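Local coordinates for protein 2-aminomuconic 6-semialdehyde dehydrogenase (Pseudomonas sp., PDB 7BZV) that probably oxidises 2-aminomuconic 6-semialdehyde with NAD+ in the catabolism of 2-aminophenol, working as a tetramer of the aldehyde dehydrogenase family, at residues I101-G106 with L155-T161. Residues are numbered along the deposited sequence; the frame is centred on the assembly and turned at random.
Sequences IDIPRG and LPLLLLT
Gly106 and Leu158 bring the two helices together, their CA atoms only 4.1 Å apart. The segments run nearly parallel, with axes 7.9 Å apart and crossing at 22°. Such close packing fits the bare backbone of Gly106, since a side chain there would probably run into Leu157 CD2. One turn further along, Thr161 OG1 donates a hydrogen bond to Gly106 O, 2.9 Å away. The hydroxyl lies in the carbonyl plane and meets a lone pair at a C=O...OG1 angle of 112°. OG1 sits between the backbone N and the carbonyl carbon (chi1 65°), a torsion that turns it to the glycine. Asn109 also bonds to OG1. A valine at Thr161 would probably fill much the same space but leave Gly106 O and the Asn109 amide without this hydroxyl partner.

Beside this close pair, Leu158 lies alongside Arg105, the two side chains pointing the same way. Its CD1 touches Arg105 CB at 3.7 Å and Ile101 CG2 at 3.9 Å. This flank is less enclosed, as both Leu158 and Arg105 are partly exposed. The guanidinium leads away to Phe447, with a hydrogen bond to its carbonyl oxygen and a cation-pi contact with its ring.

Toward the start of helix 156-169 a water bridges Asp102 and Leu158. It donates to Asp102 OD2 at 2.7 Å and accepts from Leu158 N at 3.0 Å. Leu155 CD2 also touches OD2, the two side chains crossing at about a right angle. Lys93 forms a salt bridge with the same carboxylate.

The contact joins helix 95-119 to helix 156-169, which links parallel strands 134-150 and 173-177 in a beta-alpha-beta crossover, consistent with the family's Rossmann-type NAD-binding domain. Phe83 of helix 80-91 packs on Ile103 and Leu157, while helix 184-196 meets Leu157 and Leu160.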
ATOM      1  N   ILE B 101      18.442  -4.593 -25.396  1.00 31.53           N
ATOM      2  CA  ILE B 101      17.030  -4.617 -25.036  1.00 33.59           C
ATOM      3  C   ILE B 101      16.561  -6.048 -24.835  1.00 32.54           C
ATOM      4  O   ILE B 101      16.197  -6.446 -23.714  1.00 30.81           O
ATOM      5  CB  ILE B 101      16.196  -3.883 -26.100  1.00 39.78           C
ATOM      6  CG1 ILE B 101      16.556  -2.391 -26.050  1.00 46.06           C
ATOM      7  CG2 ILE B 101      14.702  -4.145 -25.897  1.00 55.22           C
ATOM      8  CD1 ILE B 101      15.815  -1.547 -26.997  1.00 47.64           C
ATOM      9  N   ASP B 102      16.540  -6.837 -25.912  1.00 28.25           N
ATOM     10  CA  ASP B 102      15.828  -8.112 -25.845  1.00 31.89           C
ATOM     11  C   ASP B 102      16.388  -9.028 -24.764  1.00 33.00           C
ATOM     12  O   ASP B 102      15.639  -9.553 -23.927  1.00 31.30           O
ATOM     13  CB  ASP B 102      15.845  -8.793 -27.202  1.00 29.57           C
ATOM     14  CG  ASP B 102      15.196  -7.927 -28.250  1.00 38.28           C
ATOM     15  OD1 ASP B 102      15.867  -7.000 -28.749  1.00 33.15           O
ATOM     16  OD2 ASP B 102      13.996  -8.123 -28.511  1.00 30.16           O
ATOM     17  N   ILE B 103      17.686  -9.278 -24.787  1.00 26.23           N
ATOM     18  CA  ILE B 103      18.206 -10.319 -23.909  1.00 27.65           C
ATOM     19  C   ILE B 103      18.278  -9.752 -22.492  1.00 32.66           C
ATOM     20  O   ILE B 103      17.854 -10.436 -21.549  1.00 32.46           O
ATOM     21  CB  ILE B 103      19.561 -10.847 -24.393  1.00 34.09           C
ATOM     22  CG1 ILE B 103      19.398 -11.979 -25.417  1.00 39.00           C
ATOM     23  CG2 ILE B 103      20.349 -11.412 -23.233  1.00 42.32           C
ATOM     24  CD1 ILE B 103      18.407 -11.737 -26.526  1.00 39.06           C
ATOM     25  N   PRO B 104      18.809  -8.536 -22.276  1.00 32.83           N
ATOM     26  CA  PRO B 104      18.870  -8.027 -20.891  1.00 31.20           C
ATOM     27  C   PRO B 104      17.505  -7.831 -20.240  1.00 34.63           C
ATOM     28  O   PRO B 104      17.338  -8.225 -19.085  1.00 31.51           O
ATOM     29  CB  PRO B 104      19.620  -6.693 -21.029  1.00 30.59           C
ATOM     30  CG  PRO B 104      20.520  -6.923 -22.291  1.00 33.57           C
ATOM     31  CD  PRO B 104      19.584  -7.688 -23.202  1.00 29.23           C
ATOM     32  N   ARG B 105      16.530  -7.232 -20.934  1.00 29.61           N
ATOM     33  CA  ARG B 105      15.182  -7.134 -20.376  1.00 30.43           C
ATOM     34  C   ARG B 105      14.539  -8.506 -20.217  1.00 32.72           C
ATOM     35  O   ARG B 105      13.804  -8.750 -19.251  1.00 26.80           O
ATOM     36  CB  ARG B 105      14.311  -6.241 -21.250  1.00 25.97           C
ATOM     37  CG  ARG B 105      14.798  -4.753 -21.257  1.00 38.16           C
ATOM     38  CD  ARG B 105      13.759  -3.776 -21.897  1.00 39.56           C
ATOM     39  NE  ARG B 105      14.312  -2.432 -22.124  1.00 38.56           N
ATOM     40  CZ  ARG B 105      13.610  -1.375 -22.550  1.00 40.91           C
ATOM     41  NH1 ARG B 105      12.305  -1.471 -22.786  1.00 37.27           N
ATOM     42  NH2 ARG B 105      14.208  -0.206 -22.723  1.00 42.00           N
ATOM     43  N   GLY B 106      14.809  -9.428 -21.125  1.00 28.70           N
ATOM     44  CA  GLY B 106      14.252 -10.764 -20.955  1.00 31.66           C
ATOM     45  C   GLY B 106      14.720 -11.429 -19.675  1.00 37.80           C
ATOM     46  O   GLY B 106      13.953 -12.129 -19.001  1.00 31.01           O
ATOM     47  N   LEU B 155       9.226  -9.213 -30.132  1.00 25.47           N
ATOM     48  CA  LEU B 155      10.117  -9.240 -28.978  1.00 23.52           C
ATOM     49  C   LEU B 155       9.985 -10.634 -28.376  1.00 30.91           C
ATOM     50  O   LEU B 155       9.393 -10.814 -27.306  1.00 29.99           O
ATOM     51  CB  LEU B 155       9.748  -8.146 -27.978  1.00 28.96           C
ATOM     52  CG  LEU B 155       9.751  -6.707 -28.485  1.00 32.02           C
ATOM     53  CD1 LEU B 155       8.887  -5.888 -27.456  1.00 32.98           C
ATOM     54  CD2 LEU B 155      11.114  -6.067 -28.680  1.00 28.52           C
ATOM     55  N   PRO B 156      10.495 -11.668 -29.074  1.00 27.44           N
ATOM     56  CA  PRO B 156      10.193 -13.049 -28.651  1.00 26.03           C
ATOM     57  C   PRO B 156      10.560 -13.347 -27.199  1.00 30.76           C
ATOM     58  O   PRO B 156       9.698 -13.763 -26.412  1.00 31.33           O
ATOM     59  CB  PRO B 156      11.010 -13.914 -29.632  1.00 34.60           C
ATOM     60  CG  PRO B 156      11.241 -13.040 -30.835  1.00 30.02           C
ATOM     61  CD  PRO B 156      11.346 -11.621 -30.281  1.00 28.32           C
ATOM     62  N   LEU B 157      11.826 -13.179 -26.817  1.00 23.47           N
ATOM     63  CA  LEU B 157      12.190 -13.534 -25.449  1.00 23.76           C
ATOM     64  C   LEU B 157      11.583 -12.564 -24.440  1.00 23.40           C
ATOM     65  O   LEU B 157      11.068 -12.986 -23.398  1.00 29.39           O
ATOM     66  CB  LEU B 157      13.709 -13.562 -25.271  1.00 29.14           C
ATOM     67  CG  LEU B 157      14.172 -13.969 -23.877  1.00 32.22           C
ATOM     68  CD1 LEU B 157      13.864 -15.423 -23.589  1.00 32.07           C
ATOM     69  CD2 LEU B 157      15.675 -13.695 -23.754  1.00 37.31           C
ATOM     70  N   LEU B 158      11.661 -11.270 -24.724  1.00 28.17           N
ATOM     71  CA  LEU B 158      11.251 -10.258 -23.752  1.00 24.97           C
ATOM     72  C   LEU B 158       9.773 -10.409 -23.359  1.00 21.81           C
ATOM     73  O   LEU B 158       9.438 -10.464 -22.167  1.00 24.28           O
ATOM     74  CB  LEU B 158      11.531  -8.886 -24.338  1.00 25.55           C
ATOM     75  CG  LEU B 158      11.346  -7.646 -23.451  1.00 31.36           C
ATOM     76  CD1 LEU B 158      12.021  -6.463 -24.186  1.00 33.12           C
ATOM     77  CD2 LEU B 158       9.946  -7.347 -23.232  1.00 36.31           C
ATOM     78  N   LEU B 159       8.877 -10.483 -24.343  1.00 27.96           N
ATOM     79  CA  LEU B 159       7.443 -10.621 -24.052  1.00 29.12           C
ATOM     80  C   LEU B 159       7.081 -12.017 -23.558  1.00 31.44           C
ATOM     81  O   LEU B 159       6.128 -12.170 -22.783  1.00 27.74           O
ATOM     82  CB  LEU B 159       6.606 -10.275 -25.283  1.00 26.35           C
ATOM     83  CG  LEU B 159       6.607  -8.760 -25.569  1.00 32.33           C
ATOM     84  CD1 LEU B 159       5.866  -8.416 -26.870  1.00 33.36           C
ATOM     85  CD2 LEU B 159       6.041  -7.969 -24.388  1.00 41.37           C
ATOM     86  N   LEU B 160       7.808 -13.047 -23.985  1.00 27.42           N
ATOM     87  CA  LEU B 160       7.636 -14.356 -23.368  1.00 25.83           C
ATOM     88  C   LEU B 160       7.927 -14.309 -21.875  1.00 27.58           C
ATOM     89  O   LEU B 160       7.090 -14.737 -21.063  1.00 24.42           O
ATOM     90  CB  LEU B 160       8.527 -15.382 -24.067  1.00 29.17           C
ATOM     91  CG  LEU B 160       8.556 -16.783 -23.453  1.00 31.67           C
ATOM     92  CD1 LEU B 160       7.145 -17.369 -23.412  1.00 33.38           C
ATOM     93  CD2 LEU B 160       9.506 -17.726 -24.220  1.00 31.92           C
ATOM     94  N   THR B 161       9.121 -13.837 -21.477  1.00 25.99           N
ATOM     95  CA  THR B 161       9.420 -13.871 -20.053  1.00 20.84           C
ATOM     96  C   THR B 161       8.576 -12.859 -19.265  1.00 25.70           C
ATOM     97  O   THR B 161       8.401 -13.027 -18.055  1.00 25.72           O
ATOM     98  CB  THR B 161      10.918 -13.648 -19.776  1.00 26.48           C
ATOM     99  OG1 THR B 161      11.306 -12.333 -20.185  1.00 27.85           O
ATOM    100  CG2 THR B 161      11.759 -14.697 -20.509  1.00 26.89           C
TER
HETATM  101  O   HOH W   1      12.774 -10.167 -27.247  1.00 32.50           O